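Side-chain contact in enterochelin esterase (Salmonella enterica subsp. enterica serovar Typhimurium, PDB 3MGA), which probably hydrolyses the ester bonds of ferric enterobactin, the iron-loaded siderophore, so that the metal can be released inside the cell: residues Thr58-His63 against Gly350-Ile355. Sequence-based numbering, arbitrary orientation.
Sequences TGVTDH and GVREPI
Arg352 lays the aliphatic part of its side chain against the backbone of Gly59, and the two CA atoms come within 4.7 Å of each other. Its CB packs on Gly59 CA at 3.8 Å, while CB, CG and CD all gather round the carbonyl oxygen, with Arg352 CD 3.1 Å from Gly59 O. The bend at chi2 (-67°) turns CD in over the oxygen and sends the guanidinium on toward Val60. There Val60 CG2 sits over one face of the guanidinium, 4.1 Å above its plane and over its centre; the branched, apolar valine offers a compact methyl to this flat face while also touching Leu87. Arginine suits the place because one side chain offers both a greasy stem and a broad planar end. Glycine suits position 59 for two reasons: its phi is positive (68°), and, having no side chain, it lets Arg352 CB come up close to its CA.

The contact bridges two domains. Residues 58-63 belong to the loop after strand 52-57 of the N-terminal beta domain; residues 350-355 join strand 344-350 to helix 354-367 in the alpha/beta-hydrolase domain. Here Glu353 OE2 bonds His383 ND1, consistent with the acid and histidine of a Ser-His-acid catalytic triad.

Each loop is shaped by an acid of its own. Asp62 OD2 takes the N-H of Gly59 at 3.0 Å, from above the carboxylate plane, and OD1 accepts from His64 N, so a short side chain with two acceptor oxygens ties the bend together. On the hydrolase side, a type I turn from Gly350 to Glu353 presents Arg352. Glu353, the N-cap residue of the helix, reaches back with OE1, whose anti lone pair receives Gly350 N at 2.9 Å; this bond and one to Ser313 OG would position the carboxylate for His383.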
ATOM      1  N   THR A  58      -0.263 -11.355   2.646  1.00 41.00           N
ATOM      2  CA  THR A  58       0.800 -10.365   2.488  1.00 41.53           C
ATOM      3  C   THR A  58       1.664 -10.241   3.750  1.00 41.99           C
ATOM      4  O   THR A  58       1.155 -10.046   4.852  1.00 40.32           O
ATOM      5  CB  THR A  58       0.224  -8.974   2.123  1.00 40.91           C
ATOM      6  OG1 THR A  58      -0.554  -9.086   0.933  1.00 40.77           O
ATOM      7  CG2 THR A  58       1.339  -7.952   1.899  1.00 39.44           C
ATOM      8  N   GLY A  59       2.975 -10.369   3.570  1.00 44.11           N
ATOM      9  CA  GLY A  59       3.927 -10.262   4.674  1.00 45.71           C
ATOM     10  C   GLY A  59       3.883 -11.370   5.720  1.00 46.25           C
ATOM     11  O   GLY A  59       4.474 -11.229   6.789  1.00 48.03           O
ATOM     12  N   VAL A  60       3.185 -12.464   5.439  1.00 45.09           N
ATOM     13  CA  VAL A  60       3.123 -13.562   6.396  1.00 45.36           C
ATOM     14  C   VAL A  60       3.499 -14.899   5.746  1.00 45.88           C
ATOM     15  O   VAL A  60       4.346 -15.617   6.281  1.00 47.65           O
ATOM     16  CB  VAL A  60       1.752 -13.665   7.070  1.00 44.73           C
ATOM     17  CG1 VAL A  60       1.735 -14.845   8.051  1.00 45.27           C
ATOM     18  CG2 VAL A  60       1.431 -12.380   7.788  1.00 43.95           C
ATOM     19  N   THR A  61       2.887 -15.222   4.605  1.00 44.17           N
ATOM     20  CA  THR A  61       3.184 -16.468   3.905  1.00 45.29           C
ATOM     21  C   THR A  61       3.738 -16.265   2.496  1.00 46.48           C
ATOM     22  O   THR A  61       3.719 -17.192   1.686  1.00 48.36           O
ATOM     23  CB  THR A  61       1.936 -17.367   3.792  1.00 45.35           C
ATOM     24  OG1 THR A  61       0.955 -16.744   2.949  1.00 41.30           O
ATOM     25  CG2 THR A  61       1.349 -17.663   5.174  1.00 44.94           C
ATOM     26  N   ASP A  62       4.245 -15.075   2.200  1.00 47.67           N
ATOM     27  CA  ASP A  62       4.787 -14.784   0.862  1.00 48.95           C
ATOM     28  C   ASP A  62       6.320 -14.692   0.862  1.00 50.95           C
ATOM     29  O   ASP A  62       6.976 -15.140   1.795  1.00 51.73           O
ATOM     30  CB  ASP A  62       4.139 -13.513   0.286  1.00 48.43           C
ATOM     31  CG  ASP A  62       4.427 -12.265   1.115  1.00 49.17           C
ATOM     32  OD1 ASP A  62       5.229 -12.338   2.065  1.00 50.32           O
ATOM     33  OD2 ASP A  62       3.839 -11.202   0.814  1.00 51.35           O
ATOM     34  N   HIS A  63       6.880 -14.112  -0.191  1.00 53.66           N
ATOM     35  CA  HIS A  63       8.322 -13.973  -0.331  1.00 57.13           C
ATOM     36  C   HIS A  63       8.945 -12.936   0.608  1.00 58.82           C
ATOM     37  O   HIS A  63      10.154 -12.964   0.829  1.00 61.20           O
ATOM     38  CB  HIS A  63       8.662 -13.588  -1.766  1.00 59.24           C
ATOM     39  CG  HIS A  63       8.184 -12.222  -2.146  1.00 59.91           C
ATOM     40  ND1 HIS A  63       8.979 -11.102  -2.035  1.00 63.57           N
ATOM     41  CD2 HIS A  63       6.990 -11.793  -2.614  1.00 58.70           C
ATOM     42  CE1 HIS A  63       8.297 -10.041  -2.430  1.00 64.54           C
ATOM     43  NE2 HIS A  63       7.086 -10.435  -2.785  1.00 62.50           N
ATOM     44  N   GLY A 350       6.530  -1.264   7.045  1.00 40.23           N
ATOM     45  CA  GLY A 350       6.025  -2.335   7.891  1.00 40.34           C
ATOM     46  C   GLY A 350       7.092  -3.335   8.297  1.00 42.12           C
ATOM     47  O   GLY A 350       8.045  -3.559   7.562  1.00 40.18           O
ATOM     48  N   VAL A 351       6.913  -3.938   9.475  1.00 43.54           N
ATOM     49  CA  VAL A 351       7.846  -4.929  10.002  1.00 45.44           C
ATOM     50  C   VAL A 351       7.726  -6.261   9.250  1.00 48.01           C
ATOM     51  O   VAL A 351       8.585  -7.136   9.395  1.00 49.25           O
ATOM     52  CB  VAL A 351       7.657  -5.152  11.531  1.00 47.45           C
ATOM     53  CG1 VAL A 351       8.017  -3.899  12.299  1.00 46.89           C
ATOM     54  CG2 VAL A 351       6.221  -5.604  11.871  1.00 44.38           C
ATOM     55  N   ARG A 352       6.660  -6.407   8.455  1.00 48.01           N
ATOM     56  CA  ARG A 352       6.436  -7.608   7.650  1.00 50.15           C
ATOM     57  C   ARG A 352       7.028  -7.468   6.230  1.00 50.28           C
ATOM     58  O   ARG A 352       6.669  -8.214   5.326  1.00 51.46           O
ATOM     59  CB  ARG A 352       4.947  -7.924   7.540  1.00 50.67           C
ATOM     60  CG  ARG A 352       4.229  -8.253   8.844  1.00 53.58           C
ATOM     61  CD  ARG A 352       4.709  -9.547   9.409  1.00 59.37           C
ATOM     62  NE  ARG A 352       3.794 -10.124  10.393  1.00 62.06           N
ATOM     63  CZ  ARG A 352       3.975 -11.318  10.957  1.00 65.57           C
ATOM     64  NH1 ARG A 352       5.037 -12.050  10.640  1.00 67.83           N
ATOM     65  NH2 ARG A 352       3.100 -11.786  11.840  1.00 68.09           N
ATOM     66  N   GLU A 353       7.901  -6.487   6.033  1.00 50.05           N
ATOM     67  CA  GLU A 353       8.603  -6.295   4.756  1.00 50.05           C
ATOM     68  C   GLU A 353      10.029  -5.922   5.137  1.00 50.72           C
ATOM     69  O   GLU A 353      10.439  -4.770   4.961  1.00 49.86           O
ATOM     70  CB  GLU A 353       7.928  -5.235   3.874  1.00 48.61           C
ATOM     71  CG  GLU A 353       7.577  -3.922   4.590  1.00 48.03           C
ATOM     72  CD  GLU A 353       6.936  -2.883   3.687  1.00 46.29           C
ATOM     73  OE1 GLU A 353       6.470  -1.858   4.225  1.00 47.79           O
ATOM     74  OE2 GLU A 353       6.881  -3.084   2.451  1.00 48.03           O
ATOM     75  N   PRO A 354      10.781  -6.906   5.691  1.00 52.18           N
ATOM     76  CA  PRO A 354      12.153  -6.778   6.195  1.00 53.74           C
ATOM     77  C   PRO A 354      13.091  -5.969   5.327  1.00 54.08           C
ATOM     78  O   PRO A 354      13.706  -5.022   5.814  1.00 54.13           O
ATOM     79  CB  PRO A 354      12.642  -8.231   6.270  1.00 55.79           C
ATOM     80  CG  PRO A 354      11.446  -9.017   6.507  1.00 56.50           C
ATOM     81  CD  PRO A 354      10.277  -8.279   5.881  1.00 54.11           C
ATOM     82  N   ILE A 355      13.203  -6.342   4.057  1.00 54.87           N
ATOM     83  CA  ILE A 355      14.102  -5.652   3.150  1.00 55.74           C
ATOM     84  C   ILE A 355      13.743  -4.173   3.109  1.00 52.75           C
ATOM     85  O   ILE A 355      14.592  -3.313   3.354  1.00 52.27           O
ATOM     86  CB  ILE A 355      14.082  -6.266   1.730  1.00 57.23           C
ATOM     87  CG1 ILE A 355      14.605  -7.709   1.769  1.00 62.70           C
ATOM     88  CG2 ILE A 355      14.943  -5.449   0.780  1.00 58.67           C
ATOM     89  CD1 ILE A 355      14.703  -8.382   0.399  1.00 64.33           C
TER